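Local coordinates for putative alpha-L-fucosidase (Bacteroides thetaiotaomicron VPI-5482, PDB 3GZA), which probably acts as an alpha-L-fucosidase, hydrolysing alpha-L-fucosidic linkages, at residues 267-272 and 312-317; 225-230 and 307-312; 54-59 and 101-106; 62-67 and 112-117. All coordinates share one frame; numbering follows the deposited sequence.

Contact 1: residues 267-272 and 312-317; sequences PAMADT and TLILGL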
# COMPACT_ATOMS: atom_id res chain seq x y z
N PRO A 267 21.89 19.56 -22.06
CA PRO A 267 23.20 19.72 -21.46
C PRO A 267 23.62 18.66 -20.47
O PRO A 267 22.80 17.92 -19.93
CB PRO A 267 23.14 21.11 -20.83
CG PRO A 267 21.67 21.35 -20.63
CD PRO A 267 20.97 20.64 -21.65
N ALA A 268 24.93 18.60 -20.28
CA ALA A 268 25.54 17.58 -19.45
C ALA A 268 25.39 17.69 -17.94
O ALA A 268 25.57 18.74 -17.33
CB ALA A 268 27.04 17.45 -19.80
N MSE A 269 25.07 16.57 -17.35
CA MSE A 269 24.99 16.40 -15.91
C MSE A 269 26.07 15.40 -15.50
O MSE A 269 26.28 14.40 -16.15
CB MSE A 269 23.64 15.84 -15.51
CG MSE A 269 23.46 15.68 -14.11
SE MSE A 269 23.76 13.86 -13.43
CE MSE A 269 22.02 13.17 -13.86
N ALA A 270 26.82 15.73 -14.44
CA ALA A 270 27.78 14.81 -13.81
C ALA A 270 27.24 14.50 -12.44
O ALA A 270 26.56 15.34 -11.83
CB ALA A 270 29.17 15.46 -13.70
N ASP A 271 27.47 13.29 -11.94
CA ASP A 271 27.01 12.97 -10.60
C ASP A 271 27.92 11.94 -9.94
O ASP A 271 28.61 11.19 -10.63
CB ASP A 271 25.52 12.56 -10.53
CG ASP A 271 25.16 11.25 -11.22
OD1 ASP A 271 25.94 10.62 -11.95
OD2 ASP A 271 23.97 10.85 -11.03
N THR A 272 27.88 11.96 -8.61
CA THR A 272 28.65 11.00 -7.83
C THR A 272 28.15 11.00 -6.40
O THR A 272 27.77 12.01 -5.89
CB THR A 272 30.16 11.33 -7.81
OG1 THR A 272 30.88 10.35 -7.02
CG2 THR A 272 30.46 12.74 -7.25
N THR A 312 27.03 20.54 -15.03
CA THR A 312 26.59 20.78 -13.69
C THR A 312 26.74 19.47 -12.91
O THR A 312 26.32 18.40 -13.36
CB THR A 312 25.20 21.38 -13.64
OG1 THR A 312 25.32 22.75 -14.08
CG2 THR A 312 24.59 21.30 -12.21
N LEU A 313 27.32 19.57 -11.72
CA LEU A 313 27.68 18.44 -10.89
C LEU A 313 26.66 18.25 -9.77
O LEU A 313 26.34 19.21 -9.04
CB LEU A 313 29.05 18.71 -10.28
CG LEU A 313 29.59 17.76 -9.20
CD1 LEU A 313 29.81 16.33 -9.79
CD2 LEU A 313 30.90 18.27 -8.53
N ILE A 314 26.20 17.01 -9.61
CA ILE A 314 25.29 16.65 -8.55
C ILE A 314 25.97 15.70 -7.55
O ILE A 314 26.42 14.64 -7.94
CB ILE A 314 23.98 16.02 -9.07
CG1 ILE A 314 23.31 17.00 -10.06
CG2 ILE A 314 23.05 15.67 -7.87
CD1 ILE A 314 21.94 16.47 -10.65
N LEU A 315 26.04 16.11 -6.30
CA LEU A 315 26.58 15.28 -5.27
C LEU A 315 25.51 14.48 -4.54
O LEU A 315 24.50 15.05 -4.10
CB LEU A 315 27.32 16.15 -4.24
CG LEU A 315 28.52 16.99 -4.69
CD1 LEU A 315 28.97 17.92 -3.56
CD2 LEU A 315 29.68 16.09 -5.17
N GLY A 316 25.74 13.18 -4.35
CA GLY A 316 24.82 12.33 -3.59
C GLY A 316 25.14 12.31 -2.13
O GLY A 316 26.21 11.78 -1.67
N LEU A 317 24.22 12.89 -1.38
CA LEU A 317 24.37 13.00 0.06
C LEU A 317 23.41 12.05 0.77
O LEU A 317 22.34 11.72 0.29
CB LEU A 317 24.13 14.45 0.49
CG LEU A 317 25.00 15.49 -0.22
CD1 LEU A 317 24.78 16.89 0.38
CD2 LEU A 317 26.52 15.07 -0.29
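A270 and L313 form the middle of a parallel ladder. The backbone of A270 reaches the two residues flanking L313: its N donates to T312 O at 2.9 Å in an almost straight bond (174°), and its O receives I314 N at 2.8 Å. The same alternation is repeated one step on, where T272 gives its N to I314 O and takes G316 N on its own O. At the opening end, T312 N meets A268 O at a longer 3.3 Å. On one face CB of A270 lies 4.1 Å from CD1 of L313, and T272 CG2 runs alongside L315 CD2, both pointing the same way. On the other face the selenomethionine M269 has CG anti to its backbone N (chi1 -178°), which brings CG to 3.9 Å from I314 CD1. The strands are neighbours in the (beta/alpha)8 barrel, linked by a beta-alpha-beta crossover through helix 296-304. Helix 327-344 packs against L313 and L315 from outside. On the inner face, W219 NE1 holds D271 OD1 and the backbone O of W17 binds T312 OG1, while a bound buffer molecule lies about 4 Å from the side chain of M269.

Contact 2: residues 225-230 and 307-312; sequences GTVEYP and VGRNAT
R309 carries the polar part of this contact with one well-formed bond to the backbone of V227. Its NH1 donates to V227 O at 2.9 Å, with an N-H...O angle of 158°. The acceptor lies at the edge of the guanidinium, almost in its plane, and the donor in turn lies in the carbonyl plane, but the two planes are turned steeply against each other. The arm between CG and NE is fully extended (chi2 -178°), carrying the charged end past V227 to that carbonyl. As to charge, E228 OE1 stands 4.7 Å from NH1, too far for a salt bridge but placed where it would probably add some attraction.

Packing over flat groups comes from Y229, whose CB sits above one guanidinium face, 3.8 Å from R309 NE; the phenol ring and the guanidinium are inclined by 50°. An alanine at R309 would strip the carbonyl of V227 of this donor and is likely to open a gap beneath Y229 CB.

Apolar contacts close the inner side. The two methyls of V227 divide the work: CG1 rests on A311 CB at 3.6 Å, and CG2 on R309 CB at 3.5 Å.

Beyond the pair, Y229 OH is hydrogen-bonded to S404 O and E403 N, its ring makes a cation-pi contact with R409, and N310 OD1 accepts from H407 N. The arrangement thus belongs to an interdomain junction, where two loops of the TIM barrel, one leading into strand 312-317, meet the C-terminal beta-sandwich of the F5/8 type C family.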
# COMPACT_ATOMS: atom_id res chain seq x y z
N GLY A 225 31.38 11.71 -11.23
CA GLY A 225 31.35 13.14 -10.97
C GLY A 225 32.15 13.93 -11.99
O GLY A 225 32.57 15.06 -11.72
N THR A 226 32.32 13.34 -13.18
CA THR A 226 33.04 13.99 -14.29
C THR A 226 32.30 13.73 -15.58
O THR A 226 31.40 12.88 -15.64
CB THR A 226 34.46 13.44 -14.49
OG1 THR A 226 34.43 12.09 -15.04
CG2 THR A 226 35.25 13.46 -13.22
N VAL A 227 32.65 14.50 -16.58
CA VAL A 227 32.31 14.25 -17.96
C VAL A 227 33.62 14.19 -18.73
O VAL A 227 34.66 14.51 -18.22
CB VAL A 227 31.36 15.31 -18.55
CG1 VAL A 227 29.98 15.24 -17.89
CG2 VAL A 227 31.95 16.76 -18.46
N GLU A 228 33.57 13.84 -20.01
CA GLU A 228 34.76 13.82 -20.82
C GLU A 228 34.96 15.17 -21.48
O GLU A 228 34.21 16.11 -21.21
CB GLU A 228 34.68 12.68 -21.82
CG GLU A 228 34.62 11.30 -21.16
CD GLU A 228 35.86 11.00 -20.36
OE1 GLU A 228 36.96 11.16 -20.93
OE2 GLU A 228 35.76 10.54 -19.21
N TYR A 229 36.02 15.31 -22.26
CA TYR A 229 36.33 16.56 -22.95
C TYR A 229 36.70 16.29 -24.41
O TYR A 229 37.49 15.38 -24.67
CB TYR A 229 37.44 17.33 -22.18
CG TYR A 229 37.57 18.73 -22.77
CD1 TYR A 229 36.72 19.75 -22.34
CD2 TYR A 229 38.47 19.01 -23.78
CE1 TYR A 229 36.74 20.97 -22.90
CE2 TYR A 229 38.52 20.27 -24.38
CZ TYR A 229 37.64 21.25 -23.92
OH TYR A 229 37.67 22.50 -24.49
N PRO A 230 36.14 17.06 -25.37
CA PRO A 230 35.20 18.18 -25.21
C PRO A 230 33.84 17.73 -24.69
O PRO A 230 33.51 16.53 -24.78
CB PRO A 230 35.07 18.75 -26.63
CG PRO A 230 35.38 17.64 -27.51
CD PRO A 230 36.45 16.85 -26.80
N VAL A 307 32.22 20.76 -13.52
CA VAL A 307 31.94 22.18 -13.65
C VAL A 307 32.95 22.82 -14.62
O VAL A 307 32.59 23.69 -15.43
CB VAL A 307 31.99 22.86 -12.28
CG1 VAL A 307 31.80 24.43 -12.43
CG2 VAL A 307 30.93 22.21 -11.32
N GLY A 308 34.20 22.39 -14.60
CA GLY A 308 35.23 22.90 -15.53
C GLY A 308 35.25 22.34 -16.93
O GLY A 308 36.10 22.71 -17.75
N ARG A 309 34.31 21.43 -17.18
CA ARG A 309 34.07 20.79 -18.47
C ARG A 309 32.59 20.99 -18.90
O ARG A 309 32.02 20.17 -19.60
CB ARG A 309 34.43 19.29 -18.44
CG ARG A 309 35.87 19.03 -18.40
CD ARG A 309 36.20 17.55 -18.41
NE ARG A 309 37.64 17.35 -18.35
CZ ARG A 309 38.21 16.15 -18.29
NH1 ARG A 309 37.49 15.05 -18.29
NH2 ARG A 309 39.51 16.04 -18.21
N ASN A 310 31.97 22.10 -18.49
CA ASN A 310 30.64 22.46 -18.98
C ASN A 310 29.56 21.48 -18.59
O ASN A 310 28.66 21.20 -19.35
CB ASN A 310 30.68 22.56 -20.53
CG ASN A 310 29.47 23.27 -21.11
OD1 ASN A 310 28.85 24.14 -20.45
ND2 ASN A 310 29.18 22.98 -22.40
N ALA A 311 29.66 20.92 -17.38
CA ALA A 311 28.64 20.07 -16.83
C ALA A 311 28.30 20.54 -15.39
O ALA A 311 29.17 20.91 -14.64
CB ALA A 311 29.13 18.58 -16.80
N THR A 312 27.03 20.54 -15.03
CA THR A 312 26.59 20.78 -13.69
C THR A 312 26.74 19.47 -12.91
O THR A 312 26.32 18.40 -13.36
CB THR A 312 25.20 21.38 -13.64
OG1 THR A 312 25.32 22.75 -14.08
CG2 THR A 312 24.59 21.30 -12.21

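Contact 3: residues 54-59 and 101-106; sequences FNPTEL and VKWRDG
W103 is the apolar centre: with CG anti to the backbone N (chi1 178°), its indole wedges among F54, P56 and L59. F54 meets it as a T-shaped pair: the phenyl edge at CE1 points to the face of the six-membered ring, with centroids 5.6 Å apart and planes at 81°. Over the same face, P56 makes a CH-pi contact, its CD 3.6 Å from the centroid of the five-membered ring. L59 comes in at the rim, CD2 lying 3.7 Å from W103 CZ2 near the ring plane. The opposite face is covered by the next residue, R104, whose CG lies over the ring centre.

Moving outward, N55 OD1 approaches the edge at W103 CD1 (3.3 Å), its amide steeply inclined to the indole. W103 NE1 gives a weak, bent bond to P56 O (3.2 Å, 137°), an oxygen that also accepts L59 N across the type I turn P56-L59. An alanine in place of W103 would probably leave the edge of F54 and the ring of P56 facing a gap, with P56 O losing its weak second donor.

At the polar rim, one water joins F54 O to W103 N, while two others bridge L59 O and R104 NH2. L59 CD2 lies over a face of the R104 guanidinium, and D113 fixes NH1 through a salt bridge.

The two segments belong to beta-alpha loops of the TIM barrel, leading into helices 61-69 and 110-121; such loops lie at the carboxyl end of the strands, the end that carries the active site in barrels of this fold.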
# COMPACT_ATOMS: atom_id res chain seq x y z
N PHE A 54 11.36 3.10 10.26
CA PHE A 54 11.53 4.49 9.87
C PHE A 54 11.21 5.37 11.07
O PHE A 54 10.02 5.62 11.37
CB PHE A 54 10.57 4.85 8.74
CG PHE A 54 10.87 6.19 8.09
CD1 PHE A 54 10.31 7.36 8.58
CD2 PHE A 54 11.71 6.26 7.00
CE1 PHE A 54 10.64 8.57 8.07
CE2 PHE A 54 12.04 7.49 6.42
CZ PHE A 54 11.48 8.65 6.94
N ASN A 55 12.24 5.92 11.70
CA ASN A 55 12.08 6.74 12.90
C ASN A 55 13.22 7.74 13.11
O ASN A 55 13.98 7.59 14.08
CB ASN A 55 11.90 5.80 14.10
CG ASN A 55 11.46 6.50 15.35
OD1 ASN A 55 10.72 7.49 15.29
ND2 ASN A 55 11.88 5.98 16.51
N PRO A 56 13.38 8.72 12.20
CA PRO A 56 14.48 9.70 12.31
C PRO A 56 14.09 10.75 13.37
O PRO A 56 13.61 11.84 13.05
CB PRO A 56 14.58 10.28 10.92
CG PRO A 56 13.23 10.18 10.34
CD PRO A 56 12.56 8.96 11.01
N THR A 57 14.35 10.45 14.63
CA THR A 57 13.90 11.31 15.72
C THR A 57 14.62 12.67 15.83
O THR A 57 14.13 13.55 16.54
CB THR A 57 13.99 10.58 17.11
OG1 THR A 57 15.35 10.24 17.39
CG2 THR A 57 13.07 9.33 17.16
N GLU A 58 15.74 12.83 15.12
CA GLU A 58 16.49 14.10 15.09
C GLU A 58 16.42 14.74 13.72
O GLU A 58 17.21 15.62 13.40
CB GLU A 58 17.95 13.87 15.47
CG GLU A 58 18.17 13.40 16.90
CD GLU A 58 19.62 13.16 17.20
OE1 GLU A 58 20.36 14.15 17.33
OE2 GLU A 58 20.02 11.98 17.33
N LEU A 59 15.42 14.36 12.93
CA LEU A 59 15.30 14.91 11.56
C LEU A 59 15.37 16.40 11.57
O LEU A 59 14.63 17.07 12.32
CB LEU A 59 13.99 14.47 10.94
CG LEU A 59 13.84 15.04 9.51
CD1 LEU A 59 14.71 14.25 8.60
CD2 LEU A 59 12.39 14.98 8.97
N VAL A 101 3.03 5.54 9.17
CA VAL A 101 4.01 5.25 10.18
C VAL A 101 3.74 5.93 11.51
O VAL A 101 2.99 6.91 11.57
CB VAL A 101 5.45 5.64 9.71
CG1 VAL A 101 5.83 4.89 8.46
CG2 VAL A 101 5.60 7.18 9.58
N LYS A 102 4.30 5.37 12.58
CA LYS A 102 4.15 5.95 13.93
C LYS A 102 4.93 7.25 14.13
O LYS A 102 4.46 8.15 14.86
CB LYS A 102 4.61 4.93 14.98
CG LYS A 102 3.78 3.65 15.02
CD LYS A 102 4.48 2.61 15.90
CE LYS A 102 3.65 1.29 16.04
NZ LYS A 102 4.31 0.20 16.90
N TRP A 103 6.07 7.37 13.44
CA TRP A 103 6.87 8.59 13.46
C TRP A 103 6.01 9.79 13.08
O TRP A 103 5.25 9.76 12.10
CB TRP A 103 8.03 8.44 12.50
CG TRP A 103 8.90 9.64 12.40
CD1 TRP A 103 9.88 9.99 13.26
CD2 TRP A 103 8.91 10.62 11.35
NE1 TRP A 103 10.50 11.14 12.82
CE2 TRP A 103 9.93 11.54 11.65
CE3 TRP A 103 8.18 10.80 10.18
CZ2 TRP A 103 10.22 12.64 10.84
CZ3 TRP A 103 8.47 11.88 9.39
CH2 TRP A 103 9.48 12.77 9.70
N ARG A 104 6.10 10.84 13.90
CA ARG A 104 5.30 12.04 13.72
C ARG A 104 3.79 11.80 13.65
O ARG A 104 3.05 12.64 13.12
CB ARG A 104 5.81 12.94 12.60
CG ARG A 104 7.14 13.60 12.97
CD ARG A 104 7.54 14.59 11.93
NE ARG A 104 8.84 15.17 12.28
CZ ARG A 104 9.53 16.04 11.54
NH1 ARG A 104 9.08 16.49 10.39
NH2 ARG A 104 10.71 16.45 11.98
N ASP A 105 3.34 10.71 14.28
CA ASP A 105 1.93 10.39 14.44
C ASP A 105 1.22 10.34 13.09
O ASP A 105 0.03 10.71 12.99
CB ASP A 105 1.30 11.41 15.40
CG ASP A 105 -0.09 11.01 15.92
OD1 ASP A 105 -0.38 9.80 16.07
OD2 ASP A 105 -0.88 11.92 16.18
N GLY A 106 1.96 9.90 12.09
CA GLY A 106 1.43 9.80 10.73
C GLY A 106 1.14 11.10 10.01
O GLY A 106 0.46 11.09 8.96
O HOH W 1 7.62 5.01 12.58
O HOH W 2 12.37 18.83 11.85
O HOH W 3 12.98 16.20 14.34

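Contact 4: residues 62-67 and 112-117; sequences DQWVQA and RDFVNS
F114 is the first residue of 112-117 to touch the facing helix. Its CG is anti to the backbone N (chi1 -177°), which swings the ring out toward W64, and the edge carbon CD1 comes within 4.0 Å of W64 CE3. The two side chains cross at about a right angle, with the indole carbon near the plane of the phenyl ring. Both aromatics look inward: F114 also rests on A76 and L78 of strand 75-79, while W64 touches L78, meets the rings of F26 and Y28, and gives its NE1 proton to G323 O. The carbonyl of F114 lies at the margin of the contact, near V65 CG2.

This is the packing of neighbouring helices on the outside of a TIM barrel. Helices 61-69 and 110-121 flank strand 75-79 in sequence and run in broadly the same direction, the short segments having axes 9.0 Å apart and inclined at 43°.

One turn on from F114, at S117, the helices come closest. V65 straddles S117 here: methyl CG2 packs on S117 CB at 3.7 Å, and CG1, anti to the backbone N, reaches S117 O at the same distance. S117 OG lies 2.7 Å from D62 OD1, a hydrogen-bonding distance, though the hydroxyl might point its hydrogen elsewhere. T61 OG1 is a further hydrogen-bond partner of this hydroxyl. The second carboxylate oxygen, D62 OD2, pairs with K120 in a salt bridge.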
# COMPACT_ATOMS: atom_id res chain seq x y z
N ASP A 62 16.81 21.44 7.64
CA ASP A 62 17.61 22.66 7.55
C ASP A 62 19.08 22.24 7.54
O ASP A 62 19.87 22.86 6.87
CB ASP A 62 17.36 23.63 8.70
CG ASP A 62 16.06 24.40 8.61
OD1 ASP A 62 15.40 24.36 7.57
OD2 ASP A 62 15.73 25.07 9.67
N GLN A 63 19.45 21.27 8.41
CA GLN A 63 20.85 20.81 8.53
C GLN A 63 21.34 20.20 7.23
O GLN A 63 22.50 20.41 6.81
CB GLN A 63 21.01 19.90 9.77
CG GLN A 63 22.43 19.47 10.09
CD GLN A 63 22.85 18.19 9.44
OE1 GLN A 63 22.04 17.52 8.80
NE2 GLN A 63 24.14 17.84 9.59
N TRP A 64 20.45 19.47 6.57
CA TRP A 64 20.78 18.87 5.26
C TRP A 64 21.12 19.96 4.22
O TRP A 64 22.13 19.89 3.52
CB TRP A 64 19.57 18.13 4.71
CG TRP A 64 19.07 16.96 5.46
CD1 TRP A 64 19.38 16.60 6.76
CD2 TRP A 64 18.07 16.07 5.04
NE1 TRP A 64 18.63 15.48 7.10
CE2 TRP A 64 17.80 15.17 6.08
CE3 TRP A 64 17.37 15.94 3.83
CZ2 TRP A 64 16.86 14.11 5.95
CZ3 TRP A 64 16.43 14.90 3.71
CH2 TRP A 64 16.19 14.02 4.76
N VAL A 65 20.25 20.96 4.12
CA VAL A 65 20.38 22.01 3.16
C VAL A 65 21.61 22.86 3.47
O VAL A 65 22.37 23.23 2.58
CB VAL A 65 19.09 22.84 3.06
CG1 VAL A 65 19.27 24.07 2.17
CG2 VAL A 65 17.98 21.94 2.51
N GLN A 66 21.86 23.17 4.73
CA GLN A 66 23.04 23.95 5.04
C GLN A 66 24.30 23.20 4.72
O GLN A 66 25.28 23.79 4.30
CB GLN A 66 23.07 24.30 6.53
CG GLN A 66 22.04 25.35 6.89
CD GLN A 66 21.96 25.60 8.36
OE1 GLN A 66 21.48 24.74 9.14
NE2 GLN A 66 22.42 26.76 8.77
N ALA A 67 24.28 21.89 4.92
CA ALA A 67 25.46 21.08 4.64
C ALA A 67 25.79 21.13 3.14
O ALA A 67 26.93 21.34 2.76
CB ALA A 67 25.26 19.62 5.07
N ARG A 112 7.84 18.30 2.32
CA ARG A 112 7.50 19.66 2.73
C ARG A 112 8.61 20.30 3.56
O ARG A 112 9.02 21.43 3.34
CB ARG A 112 6.19 19.70 3.47
CG ARG A 112 5.80 21.16 3.68
CD ARG A 112 4.37 21.42 3.98
NE ARG A 112 3.46 20.76 3.08
CZ ARG A 112 3.19 21.15 1.82
NH1 ARG A 112 3.77 22.21 1.29
NH2 ARG A 112 2.31 20.46 1.11
N ASP A 113 9.08 19.56 4.57
CA ASP A 113 10.17 20.06 5.39
C ASP A 113 11.32 20.47 4.45
O ASP A 113 11.90 21.55 4.58
CB ASP A 113 10.70 18.96 6.30
CG ASP A 113 9.85 18.68 7.52
OD1 ASP A 113 8.69 19.08 7.62
OD2 ASP A 113 10.43 18.00 8.40
N PHE A 114 11.63 19.60 3.51
CA PHE A 114 12.75 19.77 2.59
C PHE A 114 12.65 20.94 1.67
O PHE A 114 13.59 21.76 1.59
CB PHE A 114 12.89 18.49 1.76
CG PHE A 114 14.05 18.50 0.83
CD1 PHE A 114 15.29 18.16 1.27
CD2 PHE A 114 13.90 18.81 -0.51
CE1 PHE A 114 16.38 18.18 0.44
CE2 PHE A 114 15.01 18.78 -1.38
CZ PHE A 114 16.23 18.48 -0.90
N VAL A 115 11.50 21.11 1.03
CA VAL A 115 11.38 22.25 0.13
C VAL A 115 11.39 23.55 0.92
O VAL A 115 11.97 24.57 0.50
CB VAL A 115 10.15 22.18 -0.80
CG1 VAL A 115 10.18 20.93 -1.71
CG2 VAL A 115 8.85 22.27 -0.01
N ASN A 116 10.82 23.54 2.14
CA ASN A 116 10.86 24.70 2.98
C ASN A 116 12.32 25.07 3.36
O ASN A 116 12.69 26.25 3.34
CB ASN A 116 10.02 24.48 4.27
CG ASN A 116 8.51 24.45 4.00
OD1 ASN A 116 8.03 24.78 2.91
ND2 ASN A 116 7.74 24.14 5.05
N SER A 117 13.11 24.04 3.73
CA SER A 117 14.51 24.24 4.09
C SER A 117 15.27 24.78 2.91
O SER A 117 16.07 25.70 3.07
CB SER A 117 15.14 22.94 4.61
OG SER A 117 14.52 22.56 5.82

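Overall arrangement
From the N terminus, 54-59 and 62-67 come first, and the chain then passes through strand 75-79 before 101-106 closes contact 3 and 112-117 closes contact 4. These two loops cross, joining successive barrel helices and the loops leading into them; the R104-D113 salt bridge and L59 packed on W64 connect them directly. Much later, 225-230 opens contact 2 and 267-272 opens contact 1. They close in the same order at 307-312 and 312-317, crossing again and sharing T312. Contact 1 lies near the chain's centre, with contact 2 beside it toward the beta-sandwich. Contacts 2 and 3 lie on opposite sides of that centre, about 39 Å apart between centres.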